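Local coordinates for protein aminoacyl-histidine dipeptidase (Vibrio alginolyticus, PDB 3MRU) that probably hydrolyses dipeptides, among them Xaa-His substrates such as carnosine, as a zinc-dependent metallopeptidase of the M20 family, at residues 26-38 with 77-89. Residues are numbered along the deposited sequence; the frame is centred on the assembly and turned at random.
Sequences IPHPSKHEEALAQ and LQAHIDMVPQKNE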
loop_
_atom_site.group_PDB
_atom_site.type_symbol
_atom_site.label_atom_id
_atom_site.label_comp_id
_atom_site.label_asym_id
_atom_site.label_seq_id
_atom_site.Cartn_x
_atom_site.Cartn_y
_atom_site.Cartn_z
ATOM N N ILE A 26 -19.839 -6.013 -19.000
ATOM C CA ILE A 26 -20.226 -7.053 -18.046
ATOM C C ILE A 26 -19.746 -6.753 -16.619
ATOM O O ILE A 26 -18.547 -6.710 -16.361
ATOM C CB ILE A 26 -19.832 -8.511 -18.489
ATOM C CG1 ILE A 26 -18.737 -9.079 -17.588
ATOM C CG2 ILE A 26 -19.492 -8.607 -19.996
ATOM C CD1 ILE A 26 -17.400 -8.422 -17.810
ATOM N N PRO A 27 -20.699 -6.536 -15.719
ATOM C CA PRO A 27 -20.403 -6.201 -14.322
ATOM C C PRO A 27 -19.503 -7.087 -13.464
ATOM O O PRO A 27 -19.855 -8.225 -13.156
ATOM C CB PRO A 27 -21.758 -6.369 -13.633
ATOM C CG PRO A 27 -22.754 -6.096 -14.704
ATOM C CD PRO A 27 -22.147 -6.626 -15.972
ATOM N N HIS A 28 -18.350 -6.547 -13.084
ATOM C CA HIS A 28 -17.401 -7.248 -12.234
ATOM C C HIS A 28 -16.784 -6.497 -11.024
ATOM O O HIS A 28 -15.594 -6.201 -11.035
ATOM C CB HIS A 28 -16.344 -7.570 -13.323
ATOM C CG HIS A 28 -15.770 -6.362 -14.015
ATOM N ND1 HIS A 28 -16.516 -5.539 -14.836
ATOM C CD2 HIS A 28 -14.520 -5.840 -14.005
ATOM C CE1 HIS A 28 -15.754 -4.568 -15.298
ATOM N NE2 HIS A 28 -14.539 -4.722 -14.803
ATOM N N PRO A 29 -17.572 -6.209 -9.957
ATOM C CA PRO A 29 -16.949 -5.588 -8.781
ATOM C C PRO A 29 -16.310 -6.708 -8.008
ATOM O O PRO A 29 -16.502 -7.881 -8.343
ATOM C CB PRO A 29 -18.128 -5.065 -7.962
ATOM C CG PRO A 29 -19.305 -5.052 -8.874
ATOM C CD PRO A 29 -19.045 -6.105 -9.897
ATOM N N SER A 30 -15.556 -6.351 -6.974
ATOM C CA SER A 30 -14.823 -7.346 -6.215
ATOM C C SER A 30 -15.823 -8.386 -5.789
ATOM O O SER A 30 -16.994 -8.068 -5.535
ATOM C CB SER A 30 -14.104 -6.717 -5.027
ATOM O OG SER A 30 -13.406 -5.543 -5.434
ATOM N N LYS A 31 -15.374 -9.635 -5.784
ATOM C CA LYS A 31 -16.196 -10.777 -5.354
ATOM C C LYS A 31 -17.296 -11.244 -6.355
ATOM O O LYS A 31 -17.968 -12.250 -6.116
ATOM C CB LYS A 31 -16.743 -10.551 -3.931
ATOM C CG LYS A 31 -15.653 -10.488 -2.818
ATOM C CD LYS A 31 -15.193 -11.890 -2.346
ATOM C CE LYS A 31 -16.109 -12.437 -1.218
ATOM N NZ LYS A 31 -16.065 -13.940 -1.022
ATOM N N HIS A 32 -17.443 -10.544 -7.487
ATOM C CA HIS A 32 -18.433 -10.906 -8.506
ATOM C C HIS A 32 -17.804 -11.144 -9.866
ATOM O O HIS A 32 -18.428 -10.994 -10.913
ATOM C CB HIS A 32 -19.503 -9.846 -8.561
ATOM C CG HIS A 32 -20.293 -9.746 -7.299
ATOM N ND1 HIS A 32 -19.722 -9.405 -6.091
ATOM C CD2 HIS A 32 -21.605 -9.968 -7.048
ATOM C CE1 HIS A 32 -20.652 -9.403 -5.153
ATOM N NE2 HIS A 32 -21.805 -9.732 -5.710
ATOM N N GLU A 33 -16.543 -11.545 -9.815
ATOM C CA GLU A 33 -15.771 -11.929 -10.983
ATOM C C GLU A 33 -16.430 -12.981 -11.866
ATOM O O GLU A 33 -16.324 -12.889 -13.088
ATOM C CB GLU A 33 -14.395 -12.424 -10.556
ATOM C CG GLU A 33 -14.261 -12.651 -9.049
ATOM C CD GLU A 33 -13.638 -11.456 -8.334
ATOM O OE1 GLU A 33 -12.905 -10.669 -8.980
ATOM O OE2 GLU A 33 -13.863 -11.314 -7.114
ATOM N N GLU A 34 -17.083 -13.983 -11.261
ATOM C CA GLU A 34 -17.834 -15.003 -12.033
ATOM C C GLU A 34 -18.950 -14.319 -12.793
ATOM O O GLU A 34 -19.866 -13.724 -12.195
ATOM C CB GLU A 34 -18.396 -16.137 -11.158
ATOM C CG GLU A 34 -17.337 -16.891 -10.320
ATOM C CD GLU A 34 -16.284 -17.642 -11.159
ATOM O OE1 GLU A 34 -16.590 -18.029 -12.319
ATOM O OE2 GLU A 34 -15.152 -17.843 -10.640
ATOM N N ALA A 35 -18.838 -14.394 -14.116
ATOM C CA ALA A 35 -19.657 -13.616 -15.037
ATOM C C ALA A 35 -18.690 -13.217 -16.090
ATOM O O ALA A 35 -18.958 -13.380 -17.273
ATOM C CB ALA A 35 -20.247 -12.366 -14.383
ATOM N N LEU A 36 -17.548 -12.703 -15.632
ATOM C CA LEU A 36 -16.484 -12.259 -16.509
ATOM C C LEU A 36 -15.425 -13.336 -16.645
ATOM O O LEU A 36 -14.809 -13.483 -17.700
ATOM C CB LEU A 36 -15.885 -10.954 -15.997
ATOM C CG LEU A 36 -14.865 -10.182 -16.845
ATOM C CD1 LEU A 36 -15.164 -10.233 -18.327
ATOM C CD2 LEU A 36 -14.752 -8.728 -16.363
ATOM N N ALA A 37 -15.232 -14.113 -15.587
ATOM C CA ALA A 37 -14.256 -15.193 -15.637
ATOM C C ALA A 37 -14.706 -16.161 -16.708
ATOM O O ALA A 37 -13.916 -16.600 -17.550
ATOM C CB ALA A 37 -14.154 -15.889 -14.294
ATOM N N GLN A 38 -16.005 -16.455 -16.677
ATOM C CA GLN A 38 -16.622 -17.349 -17.644
ATOM C C GLN A 38 -16.397 -16.835 -19.043
ATOM O O GLN A 38 -15.838 -17.538 -19.884
ATOM C CB GLN A 38 -18.125 -17.541 -17.360
ATOM C CG GLN A 38 -18.454 -18.779 -16.508
ATOM C CD GLN A 38 -17.648 -20.014 -16.924
ATOM O OE1 GLN A 38 -17.098 -20.713 -16.078
ATOM N NE2 GLN A 38 -17.559 -20.269 -18.230
ATOM N N LEU A 77 1.767 -12.478 -18.370
ATOM C CA LEU A 77 1.027 -11.211 -18.319
ATOM C C LEU A 77 -0.069 -11.287 -17.262
ATOM O O LEU A 77 -0.790 -12.294 -17.170
ATOM C CB LEU A 77 0.430 -10.881 -19.683
ATOM C CG LEU A 77 1.444 -10.887 -20.831
ATOM C CD1 LEU A 77 0.768 -10.777 -22.186
ATOM C CD2 LEU A 77 2.397 -9.763 -20.649
ATOM N N GLN A 78 -0.192 -10.243 -16.448
ATOM C CA GLN A 78 -1.084 -10.343 -15.306
ATOM C C GLN A 78 -1.814 -9.076 -14.986
ATOM O O GLN A 78 -1.275 -7.972 -15.035
ATOM C CB GLN A 78 -0.336 -10.844 -14.071
ATOM C CG GLN A 78 -1.218 -11.181 -12.858
ATOM C CD GLN A 78 -1.322 -10.048 -11.874
ATOM O OE1 GLN A 78 -2.324 -9.920 -11.184
ATOM N NE2 GLN A 78 -0.279 -9.227 -11.783
ATOM N N ALA A 79 -3.073 -9.280 -14.663
ATOM C CA ALA A 79 -3.981 -8.224 -14.279
ATOM C C ALA A 79 -4.978 -8.880 -13.333
ATOM O O ALA A 79 -4.956 -10.113 -13.152
ATOM C CB ALA A 79 -4.692 -7.655 -15.505
ATOM N N HIS A 80 -5.839 -8.067 -12.724
ATOM C CA HIS A 80 -6.853 -8.591 -11.863
ATOM C C HIS A 80 -8.212 -8.190 -12.429
ATOM O O HIS A 80 -8.365 -7.097 -13.000
ATOM C CB HIS A 80 -6.649 -8.064 -10.471
ATOM C CG HIS A 80 -6.945 -6.614 -10.346
ATOM N ND1 HIS A 80 -8.222 -6.131 -10.196
ATOM C CD2 HIS A 80 -6.126 -5.537 -10.325
ATOM C CE1 HIS A 80 -8.182 -4.814 -10.099
ATOM N NE2 HIS A 80 -6.922 -4.429 -10.178
ATOM N N ILE A 81 -9.185 -9.096 -12.259
ATOM C CA ILE A 81 -10.518 -9.056 -12.911
ATOM C C ILE A 81 -11.478 -8.111 -12.221
ATOM O O ILE A 81 -12.198 -7.349 -12.863
ATOM C CB ILE A 81 -11.142 -10.460 -12.933
ATOM C CG1 ILE A 81 -10.290 -11.382 -13.809
ATOM C CG2 ILE A 81 -12.571 -10.414 -13.383
ATOM C CD1 ILE A 81 -10.602 -12.874 -13.684
ATOM N N ASP A 82 -11.488 -8.162 -10.899
ATOM C CA ASP A 82 -12.415 -7.332 -10.162
ATOM C C ASP A 82 -12.116 -5.868 -10.348
ATOM O O ASP A 82 -10.963 -5.465 -10.515
ATOM C CB ASP A 82 -12.447 -7.696 -8.685
ATOM C CG ASP A 82 -11.243 -7.222 -7.941
ATOM O OD1 ASP A 82 -10.135 -7.703 -8.252
ATOM O OD2 ASP A 82 -11.422 -6.388 -7.031
ATOM N N MET A 83 -13.183 -5.090 -10.355
ATOM C CA MET A 83 -13.143 -3.651 -10.470
ATOM C C MET A 83 -13.442 -3.169 -9.059
ATOM O O MET A 83 -13.537 -3.999 -8.141
ATOM C CB MET A 83 -14.286 -3.250 -11.394
ATOM C CG MET A 83 -14.642 -1.798 -11.429
ATOM S SD MET A 83 -16.004 -1.572 -12.572
ATOM C CE MET A 83 -15.175 -1.876 -14.121
ATOM N N VAL A 84 -13.590 -1.862 -8.858
ATOM C CA VAL A 84 -13.994 -1.335 -7.555
ATOM C C VAL A 84 -15.313 -0.578 -7.646
ATOM O O VAL A 84 -15.423 0.370 -8.430
ATOM C CB VAL A 84 -12.871 -0.420 -6.971
ATOM C CG1 VAL A 84 -13.341 0.341 -5.725
ATOM C CG2 VAL A 84 -11.606 -1.221 -6.689
ATOM N N PRO A 85 -16.318 -0.997 -6.838
ATOM C CA PRO A 85 -17.660 -0.407 -6.894
ATOM C C PRO A 85 -17.771 0.939 -6.184
ATOM O O PRO A 85 -17.813 0.978 -4.964
ATOM C CB PRO A 85 -18.523 -1.455 -6.187
ATOM C CG PRO A 85 -17.602 -2.120 -5.225
ATOM C CD PRO A 85 -16.226 -2.073 -5.823
ATOM N N GLN A 86 -17.802 2.041 -6.923
ATOM C CA GLN A 86 -18.083 3.318 -6.284
ATOM C C GLN A 86 -18.879 4.187 -7.211
ATOM O O GLN A 86 -18.443 4.509 -8.310
ATOM C CB GLN A 86 -16.813 4.048 -5.859
ATOM C CG GLN A 86 -16.063 3.430 -4.680
ATOM C CD GLN A 86 -16.453 4.034 -3.350
ATOM O OE1 GLN A 86 -17.575 4.531 -3.169
ATOM N NE2 GLN A 86 -15.524 4.002 -2.402
ATOM N N LYS A 87 -20.023 4.617 -6.736
ATOM C CA LYS A 87 -20.934 5.370 -7.537
ATOM C C LYS A 87 -20.934 6.780 -7.058
ATOM O O LYS A 87 -20.523 7.087 -5.962
ATOM C CB LYS A 87 -22.320 4.818 -7.345
ATOM C CG LYS A 87 -22.612 4.627 -5.879
ATOM C CD LYS A 87 -21.465 5.204 -5.045
ATOM C CE LYS A 87 -21.572 4.860 -3.563
ATOM N NZ LYS A 87 -20.230 4.849 -2.910
ATOM N N ASN A 88 -21.411 7.645 -7.920
ATOM C CA ASN A 88 -21.558 9.040 -7.618
ATOM C C ASN A 88 -22.775 9.076 -6.714
ATOM O O ASN A 88 -23.704 8.274 -6.886
ATOM C CB ASN A 88 -21.730 9.782 -8.931
ATOM C CG ASN A 88 -21.306 11.213 -8.852
ATOM O OD1 ASN A 88 -21.008 11.828 -9.872
ATOM N ND2 ASN A 88 -21.284 11.767 -7.643
ATOM N N GLU A 89 -22.768 9.993 -5.752
ATOM C CA GLU A 89 -23.815 10.063 -4.737
ATOM C C GLU A 89 -25.003 10.830 -5.343
ATOM O O GLU A 89 -25.205 12.008 -5.016
ATOM C CB GLU A 89 -23.326 10.742 -3.443
ATOM C CG GLU A 89 -21.817 11.101 -3.378
ATOM C CD GLU A 89 -20.884 9.925 -3.054
ATOM O OE1 GLU A 89 -21.166 9.154 -2.099
ATOM O OE2 GLU A 89 -19.841 9.794 -3.747
#
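S30 reaches D82 through its hydroxyl: OG lies 2.7 Å from D82 OD2 and donates to the anti lone pair of that oxygen. The other oxygen, OD1, accepts the backbone N of E149, a residue of the zinc site, and takes a weak bond from H80 ND1. Aspartate suits this place because its short carboxylate can take S30 on one oxygen and the E149 amide on the other. H80 ends strand 75-80 and gives its ring to a zinc ion; H80 and D82 are the histidine and aspartate of the HxD motif of M20 peptidases, and the loop leading into the helix carries S30 and E33 against D82. E33 lies alongside D82 pointing the same way, the carboxylate planes 63° apart and OE1 3.0 Å from D82 CB. Nearby, M83 N donates to H28 O (2.7 Å, 151° at the hydrogen), while M83 SD stands over one face of the H28 imidazole, 4.4 Å from its centroid. At the ring edge CD2 faces I81 O, and H28 ND1 donates to I26 O, tilted from the ring plane, which probably limits the ring's rotation. Branched I81 offers CG2 to L36 CD2 at 4.1 Å.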